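Side-chain contacts in periplasmic binding protein/LacI transcriptional regulator (Alkaliphilus metalliredigens, PDB 3CTP), which binds the sugar beta-D-xylulofuranose and probably acts as a DNA-binding transcriptional repressor of the LacI family: residues Lys89-Phe94 with Arg116-Ile121; Ile152-Tyr157 with Asn283-Ala288; Met162-Leu167 with Leu203-Ile208; Asn224-Ile229 with Lys251-Ser256. All coordinates share one frame; numbering follows the deposited sequence.

Contact 1: Lys89-Phe94 with Arg116-Ile121; sequences KGYTLF and RVAGII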
loop_
_atom_site.group_PDB
_atom_site.type_symbol
_atom_site.label_atom_id
_atom_site.label_comp_id
_atom_site.label_asym_id
_atom_site.label_seq_id
_atom_site.Cartn_x
_atom_site.Cartn_y
_atom_site.Cartn_z
ATOM N N LYS A 89 -20.471 -3.396 13.064
ATOM C CA LYS A 89 -21.695 -4.143 12.776
ATOM C C LYS A 89 -21.569 -5.611 13.132
ATOM O O LYS A 89 -22.533 -6.373 12.926
ATOM C CB LYS A 89 -22.049 -4.043 11.276
ATOM C CG LYS A 89 -22.384 -2.634 10.795
ATOM C CD LYS A 89 -23.829 -2.276 11.165
ATOM C CE LYS A 89 -24.151 -0.810 10.894
ATOM N NZ LYS A 89 -23.763 -0.351 9.532
ATOM N N GLY A 90 -20.386 -6.020 13.613
ATOM C CA GLY A 90 -20.134 -7.396 14.011
ATOM C C GLY A 90 -19.534 -8.325 12.962
ATOM O O GLY A 90 -19.602 -9.546 13.134
ATOM N N TYR A 91 -18.892 -7.764 11.927
ATOM C CA TYR A 91 -18.321 -8.576 10.841
ATOM C C TYR A 91 -16.806 -8.424 10.752
ATOM O O TYR A 91 -16.258 -7.343 11.026
ATOM C CB TYR A 91 -18.912 -8.148 9.488
ATOM C CG TYR A 91 -20.368 -8.500 9.358
ATOM C CD1 TYR A 91 -20.757 -9.677 8.741
ATOM C CD2 TYR A 91 -21.353 -7.668 9.893
ATOM C CE1 TYR A 91 -22.094 -10.005 8.616
ATOM C CE2 TYR A 91 -22.677 -7.997 9.801
ATOM C CZ TYR A 91 -23.056 -9.166 9.173
ATOM O OH TYR A 91 -24.408 -9.470 9.092
ATOM N N THR A 92 -16.141 -9.515 10.368
ATOM C CA THR A 92 -14.735 -9.444 9.959
ATOM C C THR A 92 -14.662 -9.387 8.429
ATOM O O THR A 92 -15.674 -9.564 7.761
ATOM C CB THR A 92 -13.986 -10.650 10.461
ATOM O OG1 THR A 92 -14.770 -11.820 10.232
ATOM C CG2 THR A 92 -13.819 -10.532 11.979
ATOM N N LEU A 93 -13.480 -9.111 7.875
ATOM C CA LEU A 93 -13.322 -9.005 6.419
ATOM C C LEU A 93 -12.230 -9.972 5.916
ATOM O O LEU A 93 -11.205 -10.152 6.573
ATOM C CB LEU A 93 -12.802 -7.621 6.043
ATOM C CG LEU A 93 -13.648 -6.378 6.025
ATOM C CD1 LEU A 93 -12.804 -5.262 5.401
ATOM C CD2 LEU A 93 -14.875 -6.640 5.193
ATOM N N PHE A 94 -12.466 -10.570 4.757
ATOM C CA PHE A 94 -11.411 -11.206 3.960
ATOM C C PHE A 94 -11.128 -10.257 2.809
ATOM O O PHE A 94 -12.068 -9.846 2.116
ATOM C CB PHE A 94 -11.894 -12.522 3.354
ATOM C CG PHE A 94 -12.024 -13.660 4.333
ATOM C CD1 PHE A 94 -11.197 -13.746 5.423
ATOM C CD2 PHE A 94 -12.936 -14.664 4.104
ATOM C CE1 PHE A 94 -11.304 -14.825 6.325
ATOM C CE2 PHE A 94 -13.042 -15.725 4.971
ATOM C CZ PHE A 94 -12.247 -15.799 6.082
ATOM N N ARG A 116 -19.185 -19.220 1.821
ATOM C CA ARG A 116 -20.421 -18.773 2.444
ATOM C C ARG A 116 -20.246 -17.492 3.249
ATOM O O ARG A 116 -20.754 -17.374 4.380
ATOM C CB ARG A 116 -20.996 -19.868 3.358
ATOM C CG ARG A 116 -21.496 -21.098 2.618
ATOM C CD ARG A 116 -22.146 -22.060 3.614
ATOM N NE ARG A 116 -23.062 -22.995 2.970
ATOM C CZ ARG A 116 -24.361 -22.772 2.798
ATOM N NH1 ARG A 116 -24.902 -21.631 3.212
ATOM N NH2 ARG A 116 -25.114 -23.682 2.196
ATOM N N VAL A 117 -19.522 -16.534 2.696
ATOM C CA VAL A 117 -19.450 -15.223 3.367
ATOM C C VAL A 117 -20.828 -14.587 3.413
ATOM O O VAL A 117 -21.716 -14.933 2.621
ATOM C CB VAL A 117 -18.422 -14.282 2.696
ATOM C CG1 VAL A 117 -17.039 -14.921 2.761
ATOM C CG2 VAL A 117 -18.823 -13.962 1.247
ATOM N N ALA A 118 -21.017 -13.623 4.315
ATOM C CA ALA A 118 -22.322 -13.032 4.495
ATOM C C ALA A 118 -22.650 -12.049 3.388
ATOM O O ALA A 118 -23.816 -11.797 3.091
ATOM C CB ALA A 118 -22.387 -12.302 5.845
ATOM N N GLY A 119 -21.611 -11.454 2.812
ATOM C CA GLY A 119 -21.813 -10.437 1.779
ATOM C C GLY A 119 -20.489 -10.150 1.088
ATOM O O GLY A 119 -19.445 -10.541 1.578
ATOM N N ILE A 120 -20.567 -9.494 -0.067
ATOM C CA ILE A 120 -19.386 -9.181 -0.866
ATOM C C ILE A 120 -19.430 -7.711 -1.270
ATOM O O ILE A 120 -20.502 -7.189 -1.637
ATOM C CB ILE A 120 -19.378 -10.041 -2.144
ATOM C CG1 ILE A 120 -19.199 -11.520 -1.749
ATOM C CG2 ILE A 120 -18.284 -9.577 -3.131
ATOM C CD1 ILE A 120 -19.283 -12.495 -2.978
ATOM N N ILE A 121 -18.281 -7.048 -1.178
ATOM C CA ILE A 121 -18.109 -5.676 -1.675
ATOM C C ILE A 121 -17.220 -5.800 -2.900
ATOM O O ILE A 121 -16.069 -6.189 -2.784
ATOM C CB ILE A 121 -17.418 -4.768 -0.616
ATOM C CG1 ILE A 121 -18.282 -4.700 0.643
ATOM C CG2 ILE A 121 -17.164 -3.353 -1.211
ATOM C CD1 ILE A 121 -17.479 -4.227 1.916
#
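Tyr91 presents the rim of its ring to Ala118: CE1 meets Ala118 CB at 3.6 Å, with the methyl near the ring plane and not above it. The aromatic is placed there by a first torsion that sets CG opposite the carbonyl carbon (chi1 -69°), so that the ring leans out across the gap between the two segments. At the corner diagonally across the ring from CE1, near CD2, CB of Lys89 also lies in the plane, and the flat group is therefore bordered in its own plane on both sides. A second, looser touch joins Phe94 CD2 to Val117 CG1 at 4.3 Å, where the methyl meets the ring obliquely. Everything exchanged between the segments is apolar, and the backbones stay well apart, with Tyr91 CA and Ala118 CA 8.7 Å from each other. Strand 62-67 fills the interval, bonding through its backbone to Thr92 and Phe94, while Thr62 bonds to Ala118. Helix 286-302 packs on Tyr91, and Phe94 stacks on Phe94 of the second subunit. Strands 92-97 and 119-123 thus flank strand 62-67 in the parallel part of a mixed sheet, with helix 102-114 forming the beta-alpha-beta crossover between them, as in the Rossmann-like subdomains of periplasmic binding proteins.

Contact 2: Ile152-Tyr157 with Asn283-Ala288; sequences ISSDNY and NQPIEA. With XLF (beta-D-xylulofuranose), chain C.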
loop_
_atom_site.group_PDB
_atom_site.type_symbol
_atom_site.label_atom_id
_atom_site.label_comp_id
_atom_site.label_asym_id
_atom_site.label_seq_id
_atom_site.Cartn_x
_atom_site.Cartn_y
_atom_site.Cartn_z
ATOM N N ILE A 152 -21.810 2.485 -5.064
ATOM C CA ILE A 152 -21.406 3.617 -4.246
ATOM C C ILE A 152 -20.143 4.197 -4.897
ATOM O O ILE A 152 -19.247 3.453 -5.299
ATOM C CB ILE A 152 -21.040 3.143 -2.797
ATOM C CG1 ILE A 152 -22.226 2.447 -2.092
ATOM C CG2 ILE A 152 -20.566 4.317 -1.935
ATOM C CD1 ILE A 152 -22.324 0.872 -2.334
ATOM N N SER A 153 -20.049 5.510 -4.974
ATOM C CA SER A 153 -18.882 6.118 -5.586
ATOM C C SER A 153 -18.672 7.507 -5.056
ATOM O O SER A 153 -19.568 8.040 -4.409
ATOM C CB SER A 153 -19.112 6.164 -7.088
ATOM O OG SER A 153 -17.954 6.639 -7.755
ATOM N N SER A 154 -17.495 8.099 -5.292
ATOM C CA SER A 154 -17.357 9.534 -5.077
ATOM C C SER A 154 -17.930 10.276 -6.283
ATOM O O SER A 154 -18.210 9.668 -7.307
ATOM C CB SER A 154 -15.894 9.941 -4.901
ATOM O OG SER A 154 -15.333 9.369 -3.710
ATOM N N ASP A 155 -18.076 11.594 -6.162
ATOM C CA ASP A 155 -18.586 12.415 -7.261
ATOM C C ASP A 155 -17.473 12.699 -8.254
ATOM O O ASP A 155 -16.894 13.783 -8.315
ATOM C CB ASP A 155 -19.185 13.708 -6.680
ATOM C CG ASP A 155 -19.907 14.528 -7.704
ATOM O OD1 ASP A 155 -19.939 14.151 -8.904
ATOM O OD2 ASP A 155 -20.408 15.595 -7.274
ATOM N N ASN A 156 -17.165 11.687 -9.042
ATOM C CA ASN A 156 -15.996 11.783 -9.913
ATOM C C ASN A 156 -16.142 12.782 -11.057
ATOM O O ASN A 156 -15.159 13.418 -11.471
ATOM C CB ASN A 156 -15.695 10.374 -10.414
ATOM C CG ASN A 156 -15.097 9.527 -9.307
ATOM O OD1 ASN A 156 -14.094 9.925 -8.705
ATOM N ND2 ASN A 156 -15.750 8.395 -8.986
ATOM N N TYR A 157 -17.362 12.952 -11.552
ATOM C CA TYR A 157 -17.570 13.910 -12.620
ATOM C C TYR A 157 -17.262 15.319 -12.116
ATOM O O TYR A 157 -16.477 16.070 -12.719
ATOM C CB TYR A 157 -19.014 13.839 -13.153
ATOM C CG TYR A 157 -19.241 14.919 -14.176
ATOM C CD1 TYR A 157 -18.892 14.730 -15.517
ATOM C CD2 TYR A 157 -19.738 16.161 -13.794
ATOM C CE1 TYR A 157 -19.065 15.740 -16.454
ATOM C CE2 TYR A 157 -19.892 17.175 -14.715
ATOM C CZ TYR A 157 -19.557 16.960 -16.041
ATOM O OH TYR A 157 -19.690 18.001 -16.947
ATOM N N ASN A 283 -10.248 15.359 -2.803
ATOM C CA ASN A 283 -10.554 14.418 -1.743
ATOM C C ASN A 283 -11.688 13.465 -2.064
ATOM O O ASN A 283 -12.796 13.915 -2.353
ATOM C CB ASN A 283 -10.971 15.214 -0.489
ATOM C CG ASN A 283 -11.148 14.339 0.730
ATOM O OD1 ASN A 283 -10.159 13.853 1.299
ATOM N ND2 ASN A 283 -12.408 14.145 1.163
ATOM N N GLN A 284 -11.431 12.150 -1.970
ATOM C CA GLN A 284 -12.532 11.185 -1.822
ATOM C C GLN A 284 -12.786 10.922 -0.354
ATOM O O GLN A 284 -11.828 10.674 0.406
ATOM C CB GLN A 284 -12.178 9.841 -2.476
ATOM C CG GLN A 284 -12.048 9.892 -3.974
ATOM C CD GLN A 284 -12.204 8.510 -4.579
ATOM O OE1 GLN A 284 -13.289 7.946 -4.541
ATOM N NE2 GLN A 284 -11.130 7.976 -5.187
ATOM N N PRO A 285 -14.057 11.003 0.076
ATOM C CA PRO A 285 -14.326 10.941 1.515
ATOM C C PRO A 285 -14.383 9.503 1.994
ATOM O O PRO A 285 -15.461 8.887 2.062
ATOM C CB PRO A 285 -15.697 11.614 1.653
ATOM C CG PRO A 285 -16.377 11.355 0.312
ATOM C CD PRO A 285 -15.243 11.387 -0.719
ATOM N N ILE A 286 -13.205 8.948 2.286
ATOM C CA ILE A 286 -13.102 7.528 2.600
ATOM C C ILE A 286 -14.024 7.126 3.755
ATOM O O ILE A 286 -14.664 6.066 3.716
ATOM C CB ILE A 286 -11.626 7.155 2.913
ATOM C CG1 ILE A 286 -10.819 7.253 1.602
ATOM C CG2 ILE A 286 -11.536 5.761 3.480
ATOM C CD1 ILE A 286 -9.305 6.914 1.744
ATOM N N GLU A 287 -14.092 7.948 4.806
ATOM C CA GLU A 287 -14.956 7.567 5.931
ATOM C C GLU A 287 -16.421 7.466 5.494
ATOM O O GLU A 287 -17.138 6.507 5.871
ATOM C CB GLU A 287 -14.835 8.543 7.116
ATOM C CG GLU A 287 -13.481 8.466 7.810
ATOM C CD GLU A 287 -13.391 7.336 8.808
ATOM O OE1 GLU A 287 -14.446 6.903 9.329
ATOM O OE2 GLU A 287 -12.257 6.893 9.095
ATOM N N ALA A 288 -16.906 8.462 4.751
ATOM C CA ALA A 288 -18.299 8.404 4.281
ATOM C C ALA A 288 -18.522 7.240 3.309
ATOM O O ALA A 288 -19.580 6.587 3.336
ATOM C CB ALA A 288 -18.709 9.723 3.614
HETATM O O4 XLF C . -10.902 3.992 -10.037
HETATM C C4 XLF C . -10.350 5.194 -9.494
HETATM C C5 XLF C . -8.933 5.330 -10.032
HETATM O O5 XLF C . -8.063 5.056 -8.929
HETATM C C3 XLF C . -10.174 5.075 -7.989
HETATM O O3 XLF C . -11.125 5.881 -7.279
HETATM C C2 XLF C . -8.770 5.582 -7.809
HETATM O O2 XLF C . -8.732 7.023 -7.863
HETATM C C1 XLF C . -8.120 5.075 -6.538
HETATM O O1 XLF C . -6.749 5.501 -6.505
HETATM O O HOH W 1 -15.001 6.966 -6.475
#
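Ser154 and Gln284 meet through a short hydrogen bond, Ser154 OG donating to Gln284 OE1 at 2.6 Å. The hydroxyl lies in the carbonyl plane, on a lone pair, with a C=O...donor angle of 117°. This is the tight half of the contact: Ser154 OG also rests 3.3 Å from Gln284 CG, and Pro285 CD closes in on the same oxygen at 3.6 Å. The other half is filled by a water. It gives a proton to Gln284 OE1 at 2.8 Å and accepts from Ser154 N and Asn156 ND2, so a single solvent molecule ties both of these nitrogens to the amide oxygen, alongside the direct bond. Gln284 OE1 is therefore held by two donors, which fixes the turn of the amide and sends NE2 the other way, to O3 of the bound xylulofuranose at 3.0 Å, with an N-H...O angle of 152°. Asp267 OD1 accepts from the same nitrogen. A leucine in place of Gln284 would probably leave Ser154 OG without its acceptor and the sugar O3 without this donor. Strand 151-154 runs on into helix 156-169 here, so the arrangement is consistent with one of the interdomain crossovers beside the sugar pocket in periplasmic-binding-protein folds.

Contact 3: Met162-Leu167 with Leu203-Ile208; sequences MAFDHL and LEIDFI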
loop_
_atom_site.group_PDB
_atom_site.type_symbol
_atom_site.label_atom_id
_atom_site.label_comp_id
_atom_site.label_asym_id
_atom_site.label_seq_id
_atom_site.Cartn_x
_atom_site.Cartn_y
_atom_site.Cartn_z
ATOM N N MET A 162 -13.747 20.180 -11.022
ATOM C CA MET A 162 -13.054 21.011 -10.004
ATOM C C MET A 162 -11.572 21.066 -10.330
ATOM O O MET A 162 -10.893 22.088 -10.129
ATOM C CB MET A 162 -13.176 20.440 -8.568
ATOM C CG MET A 162 -14.510 20.556 -7.883
ATOM S SD MET A 162 -14.456 19.717 -6.245
ATOM C CE MET A 162 -16.204 19.401 -6.152
ATOM N N ALA A 163 -11.025 19.934 -10.748
ATOM C CA ALA A 163 -9.600 19.913 -11.076
ATOM C C ALA A 163 -9.299 20.833 -12.233
ATOM O O ALA A 163 -8.310 21.566 -12.199
ATOM C CB ALA A 163 -9.143 18.480 -11.394
ATOM N N PHE A 164 -10.164 20.835 -13.253
ATOM C CA PHE A 164 -9.898 21.760 -14.358
ATOM C C PHE A 164 -9.989 23.203 -13.877
ATOM O O PHE A 164 -9.138 24.043 -14.201
ATOM C CB PHE A 164 -10.923 21.601 -15.493
ATOM C CG PHE A 164 -10.705 22.605 -16.567
ATOM C CD1 PHE A 164 -9.756 22.374 -17.531
ATOM C CD2 PHE A 164 -11.358 23.841 -16.538
ATOM C CE1 PHE A 164 -9.486 23.329 -18.516
ATOM C CE2 PHE A 164 -11.085 24.805 -17.530
ATOM C CZ PHE A 164 -10.162 24.545 -18.497
ATOM N N ASP A 165 -11.068 23.495 -13.153
ATOM C CA ASP A 165 -11.328 24.887 -12.722
ATOM C C ASP A 165 -10.137 25.374 -11.893
ATOM O O ASP A 165 -9.733 26.542 -11.989
ATOM C CB ASP A 165 -12.591 24.966 -11.857
ATOM C CG ASP A 165 -13.864 24.799 -12.664
ATOM O OD1 ASP A 165 -13.800 24.887 -13.908
ATOM O OD2 ASP A 165 -14.912 24.589 -12.036
ATOM N N HIS A 166 -9.556 24.485 -11.085
ATOM C CA HIS A 166 -8.430 24.911 -10.239
ATOM C C HIS A 166 -7.199 25.233 -11.092
ATOM O O HIS A 166 -6.564 26.281 -10.917
ATOM C CB HIS A 166 -8.137 23.844 -9.176
ATOM C CG HIS A 166 -7.002 24.189 -8.263
ATOM N ND1 HIS A 166 -7.043 25.255 -7.390
ATOM C CD2 HIS A 166 -5.804 23.583 -8.072
ATOM C CE1 HIS A 166 -5.896 25.312 -6.717
ATOM N NE2 HIS A 166 -5.137 24.296 -7.104
ATOM N N LEU A 167 -6.849 24.351 -12.029
ATOM C CA LEU A 167 -5.700 24.640 -12.891
ATOM C C LEU A 167 -5.940 25.932 -13.665
ATOM O O LEU A 167 -5.057 26.778 -13.783
ATOM C CB LEU A 167 -5.432 23.518 -13.883
ATOM C CG LEU A 167 -4.914 22.243 -13.221
ATOM C CD1 LEU A 167 -4.678 21.223 -14.316
ATOM C CD2 LEU A 167 -3.617 22.502 -12.454
ATOM N N LEU A 203 -10.891 25.832 -24.523
ATOM C CA LEU A 203 -9.486 25.466 -24.424
ATOM C C LEU A 203 -9.299 24.057 -24.936
ATOM O O LEU A 203 -10.044 23.175 -24.548
ATOM C CB LEU A 203 -9.017 25.541 -22.970
ATOM C CG LEU A 203 -7.531 25.704 -22.700
ATOM C CD1 LEU A 203 -7.109 27.125 -23.106
ATOM C CD2 LEU A 203 -7.236 25.431 -21.228
ATOM N N GLU A 204 -8.323 23.852 -25.815
ATOM C CA GLU A 204 -7.964 22.508 -26.226
ATOM C C GLU A 204 -7.029 21.901 -25.176
ATOM O O GLU A 204 -6.109 22.581 -24.700
ATOM C CB GLU A 204 -7.274 22.530 -27.593
ATOM C CG GLU A 204 -8.250 22.540 -28.764
ATOM C CD GLU A 204 -7.602 22.114 -30.070
ATOM O OE1 GLU A 204 -6.413 22.440 -30.273
ATOM O OE2 GLU A 204 -8.282 21.452 -30.885
ATOM N N ILE A 205 -7.272 20.634 -24.861
ATOM C CA ILE A 205 -6.521 19.874 -23.838
ATOM C C ILE A 205 -5.881 18.662 -24.504
ATOM O O ILE A 205 -6.461 18.091 -25.430
ATOM C CB ILE A 205 -7.488 19.252 -22.812
ATOM C CG1 ILE A 205 -8.281 20.330 -22.079
ATOM C CG2 ILE A 205 -6.726 18.349 -21.828
ATOM C CD1 ILE A 205 -7.408 21.264 -21.284
ATOM N N ASP A 206 -4.735 18.223 -23.997
ATOM C CA ASP A 206 -4.106 17.007 -24.503
ATOM C C ASP A 206 -4.340 15.886 -23.493
ATOM O O ASP A 206 -4.473 16.156 -22.303
ATOM C CB ASP A 206 -2.598 17.198 -24.649
ATOM C CG ASP A 206 -2.229 18.085 -25.820
ATOM O OD1 ASP A 206 -3.111 18.317 -26.680
ATOM O OD2 ASP A 206 -1.062 18.552 -25.862
ATOM N N PHE A 207 -4.383 14.645 -23.980
ATOM C CA PHE A 207 -4.586 13.473 -23.131
ATOM C C PHE A 207 -3.516 12.424 -23.360
ATOM O O PHE A 207 -3.061 12.217 -24.500
ATOM C CB PHE A 207 -5.961 12.846 -23.429
ATOM C CG PHE A 207 -7.098 13.763 -23.148
ATOM C CD1 PHE A 207 -7.544 13.942 -21.856
ATOM C CD2 PHE A 207 -7.720 14.480 -24.182
ATOM C CE1 PHE A 207 -8.575 14.830 -21.557
ATOM C CE2 PHE A 207 -8.755 15.369 -23.898
ATOM C CZ PHE A 207 -9.182 15.544 -22.582
ATOM N N ILE A 208 -3.129 11.738 -22.278
ATOM C CA ILE A 208 -2.341 10.488 -22.362
ATOM C C ILE A 208 -3.115 9.470 -21.535
ATOM O O ILE A 208 -3.533 9.792 -20.431
ATOM C CB ILE A 208 -0.956 10.700 -21.724
ATOM C CG1 ILE A 208 -0.127 11.649 -22.595
ATOM C CG2 ILE A 208 -0.190 9.365 -21.543
ATOM C CD1 ILE A 208 1.220 12.038 -21.966
#
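Met162 O accepts from His166 N at 2.9 Å in the helical turn that carries Phe164, the residue through which this helix reaches Leu203 and Ile205. From that turn the Phe164 side chain swings out with CG opposite its backbone nitrogen (chi1 176°), which drives the far end of the ring toward the 203-208 segment. Only that end touches. CE1 lies 4.0 Å from Ile205 CD1, and CZ lies 4.1 Å from Leu203 CD2, both methyls sitting at the edge, near the ring plane. Leu203 and Ile205 stand two residues apart on an extended chain and so point the same way, while Glu204 between them turns outward. Ile205 bends at its second torsion (chi2 -62°), carrying CD1 to the phenyl rim while CG2 is left over one face of Phe207, 3.8 Å above that ring and offset toward its rim. The fold explains the setting: helix 156-169 and helix 185-200 pack beside the four-stranded parallel sheet to which strand 206-209 belongs as an edge. Phe194 and Ala198 of helix 185-200 contribute to the same cluster, Phe194 meeting Phe164 edge-to-face, and Ile175 of the neighbouring strand touches Phe164, Leu203 and Ile205 alike. On another part of the Phe164 rim, Asp165 OD1 lies in the ring plane, 3.7 Å from CD2, a placement that would probably suit the slightly positive ring hydrogens. The same carboxylate oxygen takes part in a salt bridge with Arg161.

Contact 4: Asn224-Ile229 with Lys251-Ser256; sequences NSMKDI and KKRGVS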
loop_
_atom_site.group_PDB
_atom_site.type_symbol
_atom_site.label_atom_id
_atom_site.label_comp_id
_atom_site.label_asym_id
_atom_site.label_seq_id
_atom_site.Cartn_x
_atom_site.Cartn_y
_atom_site.Cartn_z
ATOM N N ASN A 224 6.765 8.147 -23.725
ATOM C CA ASN A 224 7.405 8.578 -24.962
ATOM C C ASN A 224 7.360 10.095 -24.969
ATOM O O ASN A 224 6.331 10.663 -24.618
ATOM C CB ASN A 224 6.609 8.064 -26.148
ATOM C CG ASN A 224 7.289 8.352 -27.461
ATOM O OD1 ASN A 224 8.446 7.992 -27.650
ATOM N ND2 ASN A 224 6.569 8.998 -28.384
ATOM N N SER A 225 8.448 10.749 -25.359
ATOM C CA SER A 225 8.439 12.227 -25.418
ATOM C C SER A 225 8.226 12.847 -24.046
ATOM O O SER A 225 7.621 13.920 -23.904
ATOM C CB SER A 225 7.368 12.730 -26.380
ATOM O OG SER A 225 7.818 12.628 -27.728
ATOM N N MET A 226 8.736 12.173 -23.025
ATOM C CA MET A 226 8.720 12.711 -21.674
ATOM C C MET A 226 9.341 14.104 -21.666
ATOM O O MET A 226 8.960 14.965 -20.878
ATOM C CB MET A 226 9.515 11.781 -20.755
ATOM C CG MET A 226 9.462 12.121 -19.281
ATOM S SD MET A 226 7.859 11.914 -18.506
ATOM C CE MET A 226 7.901 13.366 -17.431
ATOM N N LYS A 227 10.303 14.335 -22.551
ATOM C CA LYS A 227 11.011 15.632 -22.565
ATOM C C LYS A 227 10.089 16.836 -22.833
ATOM O O LYS A 227 10.438 17.982 -22.507
ATOM C CB LYS A 227 12.150 15.593 -23.582
ATOM C CG LYS A 227 11.691 15.678 -25.026
ATOM C CD LYS A 227 12.897 15.701 -25.984
ATOM C CE LYS A 227 12.515 15.225 -27.376
ATOM N NZ LYS A 227 13.720 15.106 -28.261
ATOM N N ASP A 228 8.920 16.580 -23.416
ATOM C CA ASP A 228 7.986 17.642 -23.771
ATOM C C ASP A 228 6.996 17.956 -22.632
ATOM O O ASP A 228 6.263 18.943 -22.702
ATOM C CB ASP A 228 7.151 17.236 -24.992
ATOM C CG ASP A 228 7.973 17.094 -26.260
ATOM O OD1 ASP A 228 9.097 17.645 -26.332
ATOM O OD2 ASP A 228 7.477 16.428 -27.195
ATOM N N ILE A 229 6.949 17.117 -21.597
ATOM C CA ILE A 229 5.887 17.252 -20.590
ATOM C C ILE A 229 6.072 18.533 -19.793
ATOM O O ILE A 229 5.099 19.158 -19.363
ATOM C CB ILE A 229 5.878 16.015 -19.663
ATOM C CG1 ILE A 229 5.573 14.751 -20.473
ATOM C CG2 ILE A 229 4.923 16.180 -18.487
ATOM C CD1 ILE A 229 4.178 14.695 -21.070
ATOM N N LYS A 251 10.920 14.988 -11.792
ATOM C CA LYS A 251 12.061 15.311 -10.914
ATOM C C LYS A 251 13.376 14.753 -11.486
ATOM O O LYS A 251 14.440 15.411 -11.401
ATOM C CB LYS A 251 11.825 14.757 -9.494
ATOM C CG LYS A 251 10.810 15.533 -8.664
ATOM C CD LYS A 251 10.495 14.753 -7.387
ATOM C CE LYS A 251 9.552 15.502 -6.464
ATOM N NZ LYS A 251 9.400 14.761 -5.162
ATOM N N LYS A 252 13.330 13.550 -12.051
ATOM C CA LYS A 252 14.540 12.940 -12.618
ATOM C C LYS A 252 15.103 13.807 -13.743
ATOM O O LYS A 252 16.306 13.758 -14.037
ATOM C CB LYS A 252 14.248 11.543 -13.150
ATOM C CG LYS A 252 13.927 10.498 -12.092
ATOM C CD LYS A 252 15.060 10.343 -11.096
ATOM C CE LYS A 252 15.003 8.989 -10.408
ATOM N NZ LYS A 252 15.803 8.981 -9.149
ATOM N N ARG A 253 14.242 14.600 -14.369
ATOM C CA ARG A 253 14.670 15.447 -15.483
ATOM C C ARG A 253 14.984 16.852 -14.991
ATOM O O ARG A 253 15.173 17.754 -15.794
ATOM C CB ARG A 253 13.588 15.565 -16.557
ATOM C CG ARG A 253 12.667 14.395 -16.745
ATOM C CD ARG A 253 12.773 13.822 -18.143
ATOM N NE ARG A 253 13.042 14.815 -19.178
ATOM C CZ ARG A 253 13.613 14.522 -20.344
ATOM N NH1 ARG A 253 13.962 13.269 -20.612
ATOM N NH2 ARG A 253 13.836 15.472 -21.240
ATOM N N GLY A 254 14.985 17.057 -13.683
ATOM C CA GLY A 254 15.308 18.370 -13.130
ATOM C C GLY A 254 14.199 19.397 -13.192
ATOM O O GLY A 254 14.446 20.598 -13.046
ATOM N N VAL A 255 12.964 18.938 -13.387
ATOM C CA VAL A 255 11.819 19.845 -13.504
ATOM C C VAL A 255 11.407 20.362 -12.132
ATOM O O VAL A 255 11.393 19.601 -11.158
ATOM C CB VAL A 255 10.627 19.140 -14.223
ATOM C CG1 VAL A 255 9.361 19.981 -14.161
ATOM C CG2 VAL A 255 10.982 18.869 -15.663
ATOM N N SER A 256 11.098 21.661 -12.046
ATOM C CA SER A 256 10.698 22.261 -10.787
ATOM C C SER A 256 9.187 22.345 -10.746
ATOM O O SER A 256 8.558 22.875 -11.654
ATOM C CB SER A 256 11.299 23.669 -10.618
ATOM O OG SER A 256 12.659 23.566 -10.217
#
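One face of the Arg253 guanidinium, as modelled, lies over the backbone at Met226 and Lys227, with Lys227 N about 3.9 Å above the plane and over its centre. Met226 C and Lys227 CA sit on that same face. Toward the NH2 corner the model brings Lys227 CB improbably near, so the exact setting of that end of the arginine is doubtful. Further back along the arginine, CD meets Met226 CG at 3.9 Å, and the two side chains run alongside one another, pointing opposite ways. Met226 gets there with CG opposite its backbone nitrogen (chi1 -173°) and also packs on Ala249 and Leu250 of helix 240-252. That helix ends in a Schellman motif with Gly254 at C-prime, immediately after the arginine that reaches across. The Lys227 chain leads away from the meeting point. The touching residues lie toward the surface, and as modelled the partnership appears to rest on a flat cation laid against peptide backbone and on methylene contact, without a salt bridge between the segments. If that placement holds, the chemistry implies a weakly directional hold, in which the two like charges are likely to be kept apart chiefly by the outward course of the lysine.

The four contacts follow the two-lobed plan of a periplasmic-binding-protein fold. Contact 1 and the strand of contact 2 reach the same seven-stranded mixed sheet, their centres about 22 Å apart, whereas contacts 3 and 4 belong to the lobe built on the four-stranded parallel sheet. Contact 2 lies nearest the middle, its centre about 9 Å from the chain centre, and shares helix 156-169 with contact 3, whose centre is about 20 Å away. Along the chain, contact 1 closes first; contacts 3 and 4 then follow in turn inside the long loop that contact 2 closes. These two touch, Ile208 CD1 meeting Ile229 CD1 at 4.1 Å. Contacts 1 and 4, about 46 Å apart between centres, both meet the second subunit, so dimer packing appears to involve both lobes.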